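Local coordinates for protein putative Acetyltransferase (Pyrococcus horikoshii, PDB 3DDD) that binds coenzyme A and is probably an acyltransferase of the GNAT family, transferring groups other than amino-acyl groups, at residues Arg183-Arg196 against Gly204-Leu216. Residues are numbered along the deposited sequence; the frame is centred on the assembly and turned at random. Where two conformers were deposited one is given.
Sequences RIRVLEAYMRRGAR and GFGLVYRGKIGPL. With EDO (1,2-ethanediol), chain D.
V208 O takes the backbone N-H of R196 at 2.7 Å, a nearly straight bond, and the same oxygen is approached by the CA-H of A195. V208 N returns the bond to R196 O at 2.9 Å, making R196 and V208 an antiparallel hydrogen-bonded pair at the start of the 196-200 strand. Helix 184-192 of the GNAT domain packs across the 204-209 and 212-218 hairpin, and the chain after it turns into the 196-200 strand beside 204-209. A Schellman motif ends the helix, A195 N bonding Y190 O and G194 N bonding M191 O, with G194 at positive phi; Y190 O also takes R193 N from the opposite face of its plane.

Y190 then meets Y209 in a T-shaped pair. The CD1-CE1 edge of Y190 stands over one face of the Y209 ring, centroids 5.1 Å apart and planes at 73°. With CG trans to its backbone N (chi1 178°), Y209 swings its ring beneath that edge, while R210 CG lies over the centre of the other face and the rim meets R193 O in plane. A leucine in place of Y209 would probably leave the Y190 edge without an aromatic face and R210 CG without the ring it lies over.

The two methyls of L207 divide their contacts: CD1 meets M191 CG at 3.8 Å, CD2 lies by Y190 CB. Helix 47-60 adds I56 against both tyrosines. On the sheet's other side V208 touches A231 of helix 221-233, and R196, extended, pairs with E163.

At the helix N-cap, R183 is salt-bridged to D175, and P215 CB and CG lie over the rim of one face of its guanidinium, R183 NH2 being 3.7 Å from P215 CB.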
ATOM      1  N   ARG A 183       9.339  -1.419   8.215  1.00 36.60           N
ATOM      2  CA  ARG A 183       9.121  -0.948   6.837  1.00 36.07           C
ATOM      3  C   ARG A 183       9.865   0.364   6.555  1.00 35.18           C
ATOM      4  O   ARG A 183       9.478   1.136   5.696  1.00 37.69           O
ATOM      5  CB  ARG A 183       7.636  -0.735   6.564  1.00 39.50           C
ATOM      6  CG  ARG A 183       6.968   0.168   7.605  1.00 38.31           C
ATOM      7  CD  ARG A 183       5.863   0.962   7.064  1.00 38.22           C
ATOM      8  NE  ARG A 183       5.143   1.543   8.173  1.00 40.96           N
ATOM      9  CZ  ARG A 183       3.830   1.686   8.256  1.00 32.14           C
ATOM     10  NH1 ARG A 183       3.067   1.399   7.246  1.00 37.04           N
ATOM     11  NH2 ARG A 183       3.294   2.198   9.361  1.00 35.35           N
ATOM     12  N   ILE A 184      10.959   0.597   7.256  1.00 34.85           N
ATOM     13  CA  ILE A 184      11.681   1.852   7.158  1.00 34.25           C
ATOM     14  C   ILE A 184      12.224   2.053   5.750  1.00 36.42           C
ATOM     15  O   ILE A 184      12.362   3.194   5.297  1.00 37.34           O
ATOM     16  CB  ILE A 184      12.820   1.900   8.210  1.00 34.89           C
ATOM     17  CG1 ILE A 184      12.221   1.933   9.619  1.00 30.46           C
ATOM     18  CG2 ILE A 184      13.811   3.096   7.953  1.00 32.99           C
ATOM     19  CD1 ILE A 184      11.089   2.965   9.837  1.00 32.50           C
ATOM     20  N   ARG A 185      12.538   0.959   5.058  1.00 36.69           N
ATOM     21  CA  ARG A 185      13.065   1.054   3.692  1.00 36.86           C
ATOM     22  C   ARG A 185      12.030   1.607   2.720  1.00 34.35           C
ATOM     23  O   ARG A 185      12.352   2.221   1.732  1.00 38.34           O
ATOM     24  CB  ARG A 185      13.646  -0.286   3.227  1.00 36.00           C
ATOM     25  CG  ARG A 185      12.637  -1.323   2.799  1.00 34.15           C
ATOM     26  CD  ARG A 185      13.383  -2.494   2.130  1.00 38.32           C
ATOM     27  NE  ARG A 185      12.488  -3.286   1.311  1.00 35.22           N
ATOM     28  CZ  ARG A 185      11.616  -4.167   1.794  1.00 38.37           C
ATOM     29  NH1 ARG A 185      11.535  -4.386   3.092  1.00 40.10           N
ATOM     30  NH2 ARG A 185      10.798  -4.825   0.971  1.00 36.36           N
ATOM     31  N   VAL A 186      10.764   1.422   3.036  1.00 35.45           N
ATOM     32  CA  VAL A 186       9.690   1.991   2.247  1.00 33.09           C
ATOM     33  C   VAL A 186       9.623   3.514   2.466  1.00 34.89           C
ATOM     34  O   VAL A 186       9.619   4.303   1.505  1.00 33.33           O
ATOM     35  CB  VAL A 186       8.353   1.266   2.583  1.00 31.70           C
ATOM     36  CG1 VAL A 186       7.242   1.727   1.671  1.00 32.79           C
ATOM     37  CG2 VAL A 186       8.568  -0.230   2.399  1.00 26.23           C
ATOM     38  N   LEU A 187       9.581   3.930   3.728  0.50 33.63           N
ATOM     39  CA  LEU A 187       9.645   5.362   4.054  0.50 34.14           C
ATOM     40  C   LEU A 187      10.830   6.026   3.345  0.50 32.14           C
ATOM     41  O   LEU A 187      10.668   7.036   2.692  0.50 31.27           O
ATOM     42  CB  LEU A 187       9.733   5.587   5.576  0.50 33.91           C
ATOM     43  CG  LEU A 187       8.382   5.623   6.300  0.50 33.80           C
ATOM     44  CD1 LEU A 187       7.723   4.245   6.318  0.50 28.31           C
ATOM     45  CD2 LEU A 187       8.581   6.148   7.696  0.50 31.57           C
ATOM     46  N   GLU A 188      12.006   5.425   3.455  1.00 32.43           N
ATOM     47  CA  GLU A 188      13.209   5.934   2.798  1.00 33.93           C
ATOM     48  C   GLU A 188      13.091   6.108   1.276  1.00 33.14           C
ATOM     49  O   GLU A 188      13.606   7.073   0.734  1.00 33.02           O
ATOM     50  CB  GLU A 188      14.379   4.981   3.076  1.00 34.16           C
ATOM     51  CG  GLU A 188      15.082   5.203   4.389  1.00 35.61           C
ATOM     52  CD  GLU A 188      15.957   4.010   4.829  1.00 39.03           C
ATOM     53  OE1 GLU A 188      16.008   2.971   4.131  1.00 43.92           O
ATOM     54  OE2 GLU A 188      16.601   4.115   5.884  1.00 49.17           O
ATOM     55  N   ALA A 189      12.475   5.135   0.610  1.00 32.44           N
ATOM     56  CA  ALA A 189      12.307   5.148  -0.851  1.00 34.37           C
ATOM     57  C   ALA A 189      11.427   6.305  -1.289  1.00 33.98           C
ATOM     58  O   ALA A 189      11.739   7.004  -2.247  1.00 34.01           O
ATOM     59  CB  ALA A 189      11.731   3.775  -1.358  1.00 33.80           C
ATOM     60  N   TYR A 190      10.342   6.530  -0.558  1.00 35.16           N
ATOM     61  CA  TYR A 190       9.481   7.688  -0.765  1.00 34.15           C
ATOM     62  C   TYR A 190      10.167   9.029  -0.514  1.00 33.94           C
ATOM     63  O   TYR A 190       9.951   9.999  -1.248  1.00 34.82           O
ATOM     64  CB  TYR A 190       8.222   7.585   0.098  1.00 34.27           C
ATOM     65  CG  TYR A 190       7.161   6.731  -0.533  1.00 36.58           C
ATOM     66  CD1 TYR A 190       6.303   7.259  -1.483  1.00 41.31           C
ATOM     67  CD2 TYR A 190       7.028   5.394  -0.196  1.00 36.49           C
ATOM     68  CE1 TYR A 190       5.334   6.485  -2.090  1.00 44.51           C
ATOM     69  CE2 TYR A 190       6.064   4.596  -0.780  1.00 43.36           C
ATOM     70  CZ  TYR A 190       5.214   5.143  -1.732  1.00 46.19           C
ATOM     71  OH  TYR A 190       4.261   4.356  -2.313  1.00 43.42           O
HETATM   72  N   MSE A 191      10.972   9.087   0.529  1.00 35.00           N
HETATM   73  CA  MSE A 191      11.727  10.273   0.839  1.00 33.43           C
HETATM   74  C   MSE A 191      12.790  10.545  -0.219  1.00 35.93           C
HETATM   75  O   MSE A 191      13.082  11.716  -0.497  1.00 39.35           O
HETATM   76  CB  MSE A 191      12.320  10.199   2.236  1.00 31.40           C
HETATM   77  CG  MSE A 191      11.295  10.321   3.331  1.00 36.01           C
HETATM   78 SE   MSE A 191      11.956   9.827   5.107  0.75 33.40          SE
HETATM   79  CE  MSE A 191      13.213  11.331   5.322  1.00 34.27           C
ATOM     80  N   ARG A 192      13.348   9.517  -0.859  1.00 37.29           N
ATOM     81  CA  ARG A 192      14.229   9.806  -2.029  1.00 37.36           C
ATOM     82  C   ARG A 192      13.492  10.538  -3.161  1.00 39.84           C
ATOM     83  O   ARG A 192      14.129  11.266  -3.939  1.00 41.34           O
ATOM     84  CB  ARG A 192      14.919   8.556  -2.553  1.00 35.99           C
ATOM     85  CG  ARG A 192      15.991   8.014  -1.567  1.00 35.15           C
ATOM     86  CD  ARG A 192      16.893   6.966  -2.212  1.00 36.11           C
ATOM     87  NE  ARG A 192      16.180   5.710  -2.433  1.00 34.22           N
ATOM     88  CZ  ARG A 192      16.011   4.801  -1.480  1.00 41.61           C
ATOM     89  NH1 ARG A 192      16.501   5.027  -0.271  1.00 38.12           N
ATOM     90  NH2 ARG A 192      15.336   3.683  -1.720  1.00 42.05           N
ATOM     91  N   ARG A 193      12.161  10.385  -3.239  1.00 38.48           N
ATOM     92  CA  ARG A 193      11.378  11.030  -4.285  1.00 40.73           C
ATOM     93  C   ARG A 193      10.654  12.287  -3.856  1.00 39.86           C
ATOM     94  O   ARG A 193       9.790  12.755  -4.571  1.00 40.51           O
ATOM     95  CB  ARG A 193      10.334  10.087  -4.837  1.00 41.40           C
ATOM     96  CG  ARG A 193      10.830   8.743  -5.092  1.00 50.14           C
ATOM     97  CD  ARG A 193      11.067   8.479  -6.527  1.00 61.66           C
ATOM     98  NE  ARG A 193      11.638   7.143  -6.627  1.00 69.76           N
ATOM     99  CZ  ARG A 193      11.886   6.515  -7.763  1.00 73.18           C
ATOM    100  NH1 ARG A 193      11.563   7.072  -8.938  1.00 71.78           N
ATOM    101  NH2 ARG A 193      12.440   5.308  -7.706  1.00 68.28           N
ATOM    102  N   GLY A 194      10.952  12.792  -2.676  1.00 38.71           N
ATOM    103  CA  GLY A 194      10.476  14.097  -2.281  1.00 37.85           C
ATOM    104  C   GLY A 194       9.458  14.086  -1.171  1.00 38.36           C
ATOM    105  O   GLY A 194       9.042  15.152  -0.725  1.00 38.96           O
ATOM    106  N   ALA A 195       9.069  12.893  -0.718  1.00 34.99           N
ATOM    107  CA  ALA A 195       8.117  12.756   0.375  1.00 32.77           C
ATOM    108  C   ALA A 195       8.693  13.438   1.600  1.00 33.45           C
ATOM    109  O   ALA A 195       9.893  13.389   1.815  1.00 32.16           O
ATOM    110  CB  ALA A 195       7.824  11.280   0.663  1.00 30.04           C
ATOM    111  N   ARG A 196       7.836  14.087   2.390  1.00 36.43           N
ATOM    112  CA  ARG A 196       8.274  14.901   3.512  1.00 36.69           C
ATOM    113  C   ARG A 196       7.929  14.206   4.804  1.00 34.57           C
ATOM    114  O   ARG A 196       6.796  13.790   4.971  1.00 32.87           O
ATOM    115  CB  ARG A 196       7.547  16.218   3.500  1.00 37.59           C
ATOM    116  CG  ARG A 196       7.729  17.065   2.202  1.00 43.16           C
ATOM    117  CD  ARG A 196       6.609  18.132   2.187  1.00 46.21           C
ATOM    118  NE  ARG A 196       6.691  19.138   1.130  1.00 48.16           N
ATOM    119  CZ  ARG A 196       7.513  20.170   1.149  1.00 44.96           C
ATOM    120  NH1 ARG A 196       8.364  20.342   2.154  1.00 49.69           N
ATOM    121  NH2 ARG A 196       7.485  21.023   0.146  1.00 54.36           N
ATOM    122  N   GLY A 204       4.993  11.628  17.472  1.00 35.71           N
ATOM    123  CA  GLY A 204       4.273  11.285  16.273  1.00 33.84           C
ATOM    124  C   GLY A 204       4.942  11.736  15.012  1.00 33.02           C
ATOM    125  O   GLY A 204       5.798  12.594  15.048  1.00 32.64           O
ATOM    126  N   PHE A 205       4.559  11.112  13.904  1.00 33.04           N
ATOM    127  CA  PHE A 205       5.051  11.483  12.587  1.00 34.67           C
ATOM    128  C   PHE A 205       4.008  11.201  11.511  1.00 33.13           C
ATOM    129  O   PHE A 205       3.127  10.341  11.677  1.00 32.61           O
ATOM    130  CB  PHE A 205       6.383  10.771  12.237  1.00 31.91           C
ATOM    131  CG  PHE A 205       6.212   9.357  11.752  1.00 32.23           C
ATOM    132  CD1 PHE A 205       6.046   9.085  10.406  1.00 36.71           C
ATOM    133  CD2 PHE A 205       6.231   8.290  12.652  1.00 34.60           C
ATOM    134  CE1 PHE A 205       5.880   7.811   9.959  1.00 32.90           C
ATOM    135  CE2 PHE A 205       6.061   6.993  12.221  1.00 30.48           C
ATOM    136  CZ  PHE A 205       5.875   6.742  10.876  1.00 34.34           C
ATOM    137  N   GLY A 206       4.136  11.940  10.415  1.00 31.66           N
ATOM    138  CA  GLY A 206       3.402  11.676   9.195  1.00 32.01           C
ATOM    139  C   GLY A 206       4.297  11.844   7.981  1.00 32.52           C
ATOM    140  O   GLY A 206       5.218  12.672   7.990  1.00 34.07           O
ATOM    141  N   LEU A 207       4.043  11.035   6.946  1.00 32.95           N
ATOM    142  CA  LEU A 207       4.807  11.112   5.706  1.00 34.22           C
ATOM    143  C   LEU A 207       3.894  11.672   4.636  1.00 31.99           C
ATOM    144  O   LEU A 207       2.800  11.202   4.484  1.00 30.65           O
ATOM    145  CB  LEU A 207       5.323   9.740   5.306  1.00 34.23           C
ATOM    146  CG  LEU A 207       6.238   9.686   4.078  1.00 33.48           C
ATOM    147  CD1 LEU A 207       7.603  10.309   4.382  1.00 24.33           C
ATOM    148  CD2 LEU A 207       6.367   8.216   3.669  1.00 34.30           C
ATOM    149  N   VAL A 208       4.319  12.723   3.951  1.00 34.36           N
ATOM    150  CA  VAL A 208       3.486  13.380   2.957  1.00 35.34           C
ATOM    151  C   VAL A 208       4.171  13.217   1.616  1.00 35.65           C
ATOM    152  O   VAL A 208       5.305  13.644   1.444  1.00 32.45           O
ATOM    153  CB  VAL A 208       3.270  14.887   3.287  1.00 35.61           C
ATOM    154  CG1 VAL A 208       2.412  15.559   2.226  1.00 30.42           C
ATOM    155  CG2 VAL A 208       2.624  15.027   4.619  1.00 36.37           C
ATOM    156  N   TYR A 209       3.477  12.567   0.683  1.00 36.11           N
ATOM    157  CA  TYR A 209       3.971  12.344  -0.645  1.00 36.32           C
ATOM    158  C   TYR A 209       2.863  12.683  -1.600  1.00 36.77           C
ATOM    159  O   TYR A 209       1.801  12.078  -1.524  1.00 35.00           O
ATOM    160  CB  TYR A 209       4.372  10.864  -0.824  1.00 35.89           C
ATOM    161  CG  TYR A 209       4.851  10.572  -2.231  1.00 38.55           C
ATOM    162  CD1 TYR A 209       5.999  11.194  -2.749  1.00 39.67           C
ATOM    163  CD2 TYR A 209       4.151   9.707  -3.059  1.00 37.06           C
ATOM    164  CE1 TYR A 209       6.439  10.920  -4.035  1.00 35.36           C
ATOM    165  CE2 TYR A 209       4.571   9.459  -4.347  1.00 38.53           C
ATOM    166  CZ  TYR A 209       5.724  10.043  -4.823  1.00 40.63           C
ATOM    167  OH  TYR A 209       6.092   9.784  -6.127  1.00 44.80           O
ATOM    168  N   ARG A 210       3.100  13.644  -2.498  1.00 39.60           N
ATOM    169  CA  ARG A 210       2.060  14.153  -3.375  1.00 40.48           C
ATOM    170  C   ARG A 210       0.851  14.638  -2.546  1.00 43.37           C
ATOM    171  O   ARG A 210       0.996  15.448  -1.614  1.00 43.96           O
ATOM    172  CB  ARG A 210       1.674  13.090  -4.373  1.00 40.61           C
ATOM    173  CG  ARG A 210       2.875  12.491  -5.151  1.00 44.66           C
ATOM    174  CD  ARG A 210       3.614  13.531  -5.958  1.00 48.25           C
ATOM    175  NE  ARG A 210       4.629  12.972  -6.857  1.00 49.42           N
ATOM    176  CZ  ARG A 210       4.460  12.688  -8.151  1.00 54.67           C
ATOM    177  NH1 ARG A 210       3.294  12.883  -8.770  1.00 55.33           N
ATOM    178  NH2 ARG A 210       5.480  12.199  -8.844  1.00 53.74           N
ATOM    179  N   GLY A 211      -0.344  14.166  -2.827  1.00 42.79           N
ATOM    180  CA  GLY A 211      -1.483  14.700  -2.067  1.00 40.06           C
ATOM    181  C   GLY A 211      -1.902  13.738  -0.987  1.00 39.81           C
ATOM    182  O   GLY A 211      -3.080  13.668  -0.633  1.00 40.04           O
ATOM    183  N   LYS A 212      -0.955  12.963  -0.478  1.00 39.94           N
ATOM    184  CA  LYS A 212      -1.317  11.844   0.389  1.00 41.26           C
ATOM    185  C   LYS A 212      -0.476  11.883   1.638  1.00 39.30           C
ATOM    186  O   LYS A 212       0.706  12.195   1.575  1.00 40.48           O
ATOM    187  CB  LYS A 212      -1.133  10.521  -0.340  1.00 40.15           C
ATOM    188  CG  LYS A 212      -1.882  10.397  -1.680  1.00 45.81           C
ATOM    189  CD  LYS A 212      -1.418   9.122  -2.445  1.00 47.85           C
ATOM    190  N   ILE A 213      -1.108  11.640   2.780  1.00 38.36           N
ATOM    191  CA  ILE A 213      -0.371  11.399   4.024  1.00 35.74           C
ATOM    192  C   ILE A 213      -0.509   9.911   4.390  1.00 38.06           C
ATOM    193  O   ILE A 213      -1.616   9.335   4.461  1.00 36.75           O
ATOM    194  CB  ILE A 213      -0.815  12.321   5.206  1.00 33.61           C
ATOM    195  CG1 ILE A 213       0.011  12.012   6.474  1.00 36.33           C
ATOM    196  CG2 ILE A 213      -2.333  12.236   5.433  1.00 28.53           C
ATOM    197  CD1 ILE A 213      -0.197  12.946   7.644  1.00 35.56           C
ATOM    198  N   GLY A 214       0.636   9.286   4.590  1.00 37.51           N
ATOM    199  CA  GLY A 214       0.662   7.906   5.005  1.00 37.12           C
ATOM    200  C   GLY A 214       2.109   7.447   5.089  1.00 33.27           C
ATOM    201  O   GLY A 214       2.840   7.614   4.163  1.00 30.55           O
ATOM    202  N   PRO A 215       2.516   6.830   6.197  1.00 34.72           N
ATOM    203  CA  PRO A 215       1.715   6.665   7.384  1.00 33.67           C
ATOM    204  C   PRO A 215       1.503   7.944   8.204  1.00 32.27           C
ATOM    205  O   PRO A 215       2.176   8.992   7.995  1.00 31.38           O
ATOM    206  CB  PRO A 215       2.498   5.616   8.194  1.00 35.42           C
ATOM    207  CG  PRO A 215       3.832   5.623   7.672  1.00 39.85           C
ATOM    208  CD  PRO A 215       3.830   6.168   6.304  1.00 32.64           C
ATOM    209  N   LEU A 216       0.545   7.843   9.122  1.00 29.89           N
ATOM    210  CA  LEU A 216       0.376   8.787  10.214  1.00 29.21           C
ATOM    211  C   LEU A 216       0.270   7.981  11.498  1.00 31.65           C
ATOM    212  O   LEU A 216      -0.668   7.181  11.670  1.00 31.49           O
ATOM    213  CB  LEU A 216      -0.869   9.661   9.992  1.00 30.08           C
ATOM    214  CG  LEU A 216      -1.170  10.691  11.096  1.00 35.04           C
ATOM    215  CD1 LEU A 216      -0.018  11.704  11.202  1.00 29.58           C
ATOM    216  CD2 LEU A 216      -2.516  11.360  10.864  1.00 28.01           C
TER
HETATM  217  C1  EDO D 302       5.764  15.636  -1.665  1.00 58.33           C
HETATM  218  O1  EDO D 302       5.921  14.721  -2.736  1.00 42.78           O
HETATM  219  C2  EDO D 302       4.902  16.768  -2.210  1.00 62.77           C
HETATM  220  O2  EDO D 302       4.752  17.748  -1.182  1.00 66.19           O